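Local coordinates for protein D-glycerate 2-kinase (Thermotoga maritima, PDB 2B8N) that catalyses the magnesium- and ATP-dependent phosphorylation of D-glycerate to 2-phosphoglycerate, a step in the degradation of serine through 3-hydroxypyruvate, at residues E169-R174 / L207-S212. Residues are numbered along the deposited sequence; the frame is centred on the assembly and turned at random.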
ATOM      1  N   GLU A 169     -18.795  -3.027   3.976  1.00 27.83           N
ATOM      2  CA  GLU A 169     -19.760  -2.963   5.071  1.00 27.72           C
ATOM      3  C   GLU A 169     -19.114  -2.391   6.342  1.00 26.47           C
ATOM      4  O   GLU A 169     -19.705  -1.569   7.049  1.00 24.10           O
ATOM      5  CB  GLU A 169     -20.382  -4.344   5.311  1.00 26.58           C
ATOM      6  CG  GLU A 169     -21.336  -4.774   4.194  1.00 22.87           C
ATOM      7  CD  GLU A 169     -21.757  -6.237   4.300  1.00 27.85           C
ATOM      8  OE1 GLU A 169     -20.900  -7.095   4.586  1.00 16.80           O
ATOM      9  OE2 GLU A 169     -22.953  -6.532   4.099  1.00 30.51           O
ATOM     10  N   ILE A 170     -17.882  -2.794   6.601  1.00 26.37           N
ATOM     11  CA  ILE A 170     -17.147  -2.242   7.714  1.00 27.18           C
ATOM     12  C   ILE A 170     -17.002  -0.738   7.487  1.00 28.44           C
ATOM     13  O   ILE A 170     -17.219   0.073   8.405  1.00 27.85           O
ATOM     14  CB  ILE A 170     -15.784  -2.923   7.852  1.00 26.13           C
ATOM     15  CG1 ILE A 170     -15.985  -4.379   8.272  1.00 29.15           C
ATOM     16  CG2 ILE A 170     -14.911  -2.190   8.879  1.00 29.53           C
ATOM     17  CD1 ILE A 170     -14.734  -5.216   8.286  1.00 30.05           C
ATOM     18  N   ASN A 171     -16.657  -0.380   6.249  1.00 28.71           N
ATOM     19  CA  ASN A 171     -16.451   1.008   5.857  1.00 29.63           C
ATOM     20  C   ASN A 171     -17.725   1.864   5.990  1.00 29.63           C
ATOM     21  O   ASN A 171     -17.686   2.983   6.505  1.00 28.62           O
ATOM     22  CB  ASN A 171     -15.916   1.045   4.427  1.00 31.02           C
ATOM     23  CG  ASN A 171     -15.071   2.266   4.134  1.00 34.33           C
ATOM     24  OD1 ASN A 171     -14.514   2.924   5.033  1.00 35.37           O
ATOM     25  ND2 ASN A 171     -14.943   2.559   2.847  1.00 38.99           N
ATOM     26  N   THR A 172     -18.856   1.332   5.554  1.00 29.85           N
ATOM     27  CA  THR A 172     -20.121   2.053   5.707  1.00 29.80           C
ATOM     28  C   THR A 172     -20.340   2.449   7.177  1.00 29.08           C
ATOM     29  O   THR A 172     -20.619   3.617   7.489  1.00 29.53           O
ATOM     30  CB  THR A 172     -21.293   1.222   5.147  1.00 29.46           C
ATOM     31  OG1 THR A 172     -21.214   1.199   3.710  1.00 32.11           O
ATOM     32  CG2 THR A 172     -22.637   1.789   5.563  1.00 30.39           C
ATOM     33  N   VAL A 173     -20.162   1.491   8.079  1.00 28.47           N
ATOM     34  CA  VAL A 173     -20.366   1.752   9.504  1.00 27.39           C
ATOM     35  C   VAL A 173     -19.337   2.721  10.051  1.00 28.17           C
ATOM     36  O   VAL A 173     -19.695   3.672  10.740  1.00 27.60           O
ATOM     37  CB  VAL A 173     -20.297   0.490  10.338  1.00 25.40           C
ATOM     38  CG1 VAL A 173     -20.503   0.827  11.786  1.00 24.26           C
ATOM     39  CG2 VAL A 173     -21.366  -0.508   9.887  1.00 28.95           C
ATOM     40  N   ARG A 174     -18.065   2.490   9.738  1.00 28.75           N
ATOM     41  CA  ARG A 174     -16.992   3.354  10.257  1.00 28.92           C
ATOM     42  C   ARG A 174     -17.141   4.813   9.873  1.00 29.06           C
ATOM     43  O   ARG A 174     -16.830   5.686  10.682  1.00 29.84           O
ATOM     44  CB  ARG A 174     -15.579   2.862   9.864  1.00 28.58           C
ATOM     45  CG  ARG A 174     -15.008   1.779  10.786  1.00 27.56           C
ATOM     46  CD  ARG A 174     -14.982   2.187  12.265  1.00 30.08           C
ATOM     47  NE  ARG A 174     -13.916   3.137  12.586  1.00 31.34           N
ATOM     48  CZ  ARG A 174     -12.639   2.808  12.781  1.00 27.99           C
ATOM     49  NH1 ARG A 174     -12.251   1.552  12.679  1.00 32.76           N
ATOM     50  NH2 ARG A 174     -11.733   3.733  13.074  1.00 28.99           N
ATOM     51  N   LEU A 207     -10.388   5.173  -3.716  1.00 30.63           N
ATOM     52  CA  LEU A 207     -10.304   6.331  -2.817  1.00 30.38           C
ATOM     53  C   LEU A 207     -11.407   6.366  -1.760  1.00 27.92           C
ATOM     54  O   LEU A 207     -11.319   7.109  -0.810  1.00 27.09           O
ATOM     55  CB  LEU A 207     -10.302   7.635  -3.628  1.00 32.53           C
ATOM     56  CG  LEU A 207      -9.141   7.785  -4.625  1.00 32.96           C
ATOM     57  CD1 LEU A 207      -9.490   8.802  -5.697  1.00 35.81           C
ATOM     58  CD2 LEU A 207      -7.871   8.169  -3.898  1.00 35.40           C
ATOM     59  N   ASP A 208     -12.449   5.563  -1.944  1.00 27.88           N
ATOM     60  CA  ASP A 208     -13.528   5.467  -0.975  1.00 28.25           C
ATOM     61  C   ASP A 208     -13.157   4.536   0.164  1.00 27.97           C
ATOM     62  O   ASP A 208     -13.857   4.481   1.162  1.00 28.11           O
ATOM     63  CB  ASP A 208     -14.794   4.940  -1.644  1.00 28.50           C
ATOM     64  CG  ASP A 208     -14.584   3.589  -2.324  1.00 31.65           C
ATOM     65  OD1 ASP A 208     -13.444   3.293  -2.736  1.00 34.77           O
ATOM     66  OD2 ASP A 208     -15.559   2.834  -2.467  1.00 32.66           O
ATOM     67  N   VAL A 209     -12.073   3.792  -0.031  1.00 27.83           N
ATOM     68  CA  VAL A 209     -11.593   2.781   0.899  1.00 27.56           C
ATOM     69  C   VAL A 209     -10.304   3.255   1.566  1.00 28.80           C
ATOM     70  O   VAL A 209     -10.098   3.014   2.746  1.00 30.06           O
ATOM     71  CB  VAL A 209     -11.334   1.443   0.151  1.00 27.35           C
ATOM     72  CG1 VAL A 209     -10.667   0.398   1.056  1.00 20.40           C
ATOM     73  CG2 VAL A 209     -12.639   0.918  -0.446  1.00 26.84           C
ATOM     74  N   ILE A 210      -9.426   3.895   0.797  1.00 29.10           N
ATOM     75  CA  ILE A 210      -8.161   4.399   1.309  1.00 29.98           C
ATOM     76  C   ILE A 210      -8.442   5.346   2.473  1.00 29.71           C
ATOM     77  O   ILE A 210      -9.059   6.399   2.282  1.00 34.25           O
ATOM     78  CB  ILE A 210      -7.364   5.112   0.174  1.00 30.32           C
ATOM     79  CG1 ILE A 210      -6.827   4.071  -0.823  1.00 31.55           C
ATOM     80  CG2 ILE A 210      -6.223   5.950   0.749  1.00 31.98           C
ATOM     81  CD1 ILE A 210      -6.274   4.672  -2.091  1.00 30.73           C
ATOM     82  N   ALA A 211      -8.038   4.950   3.678  1.00 28.02           N
ATOM     83  CA  ALA A 211      -8.283   5.753   4.889  1.00 27.78           C
ATOM     84  C   ALA A 211      -9.756   6.008   5.197  1.00 27.35           C
ATOM     85  O   ALA A 211     -10.078   6.915   5.977  1.00 26.49           O
ATOM     86  CB  ALA A 211      -7.555   7.078   4.781  1.00 27.51           C
ATOM     87  N   SER A 212     -10.618   5.187   4.593  1.00 26.67           N
ATOM     88  CA  SER A 212     -12.054   5.384   4.576  1.00 27.78           C
ATOM     89  C   SER A 212     -12.467   6.756   4.005  1.00 28.10           C
ATOM     90  O   SER A 212     -13.455   7.343   4.454  1.00 27.96           O
ATOM     91  CB  SER A 212     -12.682   5.187   5.964  1.00 28.40           C
ATOM     92  OG  SER A 212     -12.431   3.920   6.548  1.00 25.14           O
TER
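Asn-171 reaches from its helix to the 207-212 loop and uses both ends of its amide there, each for a different partner. On one side Asn-171 ND2 donates to the backbone O of Asp-208 at 2.8 Å; that oxygen lies almost in the amide plane, though the bond is somewhat bent, with an N-H...O angle of 147°. On the other, Ser-212 OG gives its proton to Asn-171 OD1, again at 2.8 Å. Asparagine suits the place because one short, flat group offers a donor and an acceptor together, and the paired bonds fix how the amide is turned. With CG anti to the backbone N (chi1 -153°), the amide extends from the helix to the loop. A leucine here would probably leave the Asp-208 carbonyl and the Ser-212 hydroxyl without these mates. Serine fits opposite, its small side chain pointing toward the helix, while a backbone hydrogen bond from Ser-212 N to Val-209 O closes a turn in the loop. The Asp-208 carboxylate forms a salt bridge with Arg-206, and its backbone carbonyl serves Asn-171. Helix 167-175 thus meets the loop between strand 193-199 of the parallel sheet and helix 222-231, while Val-173 packs against helices 150-162 and 222-231.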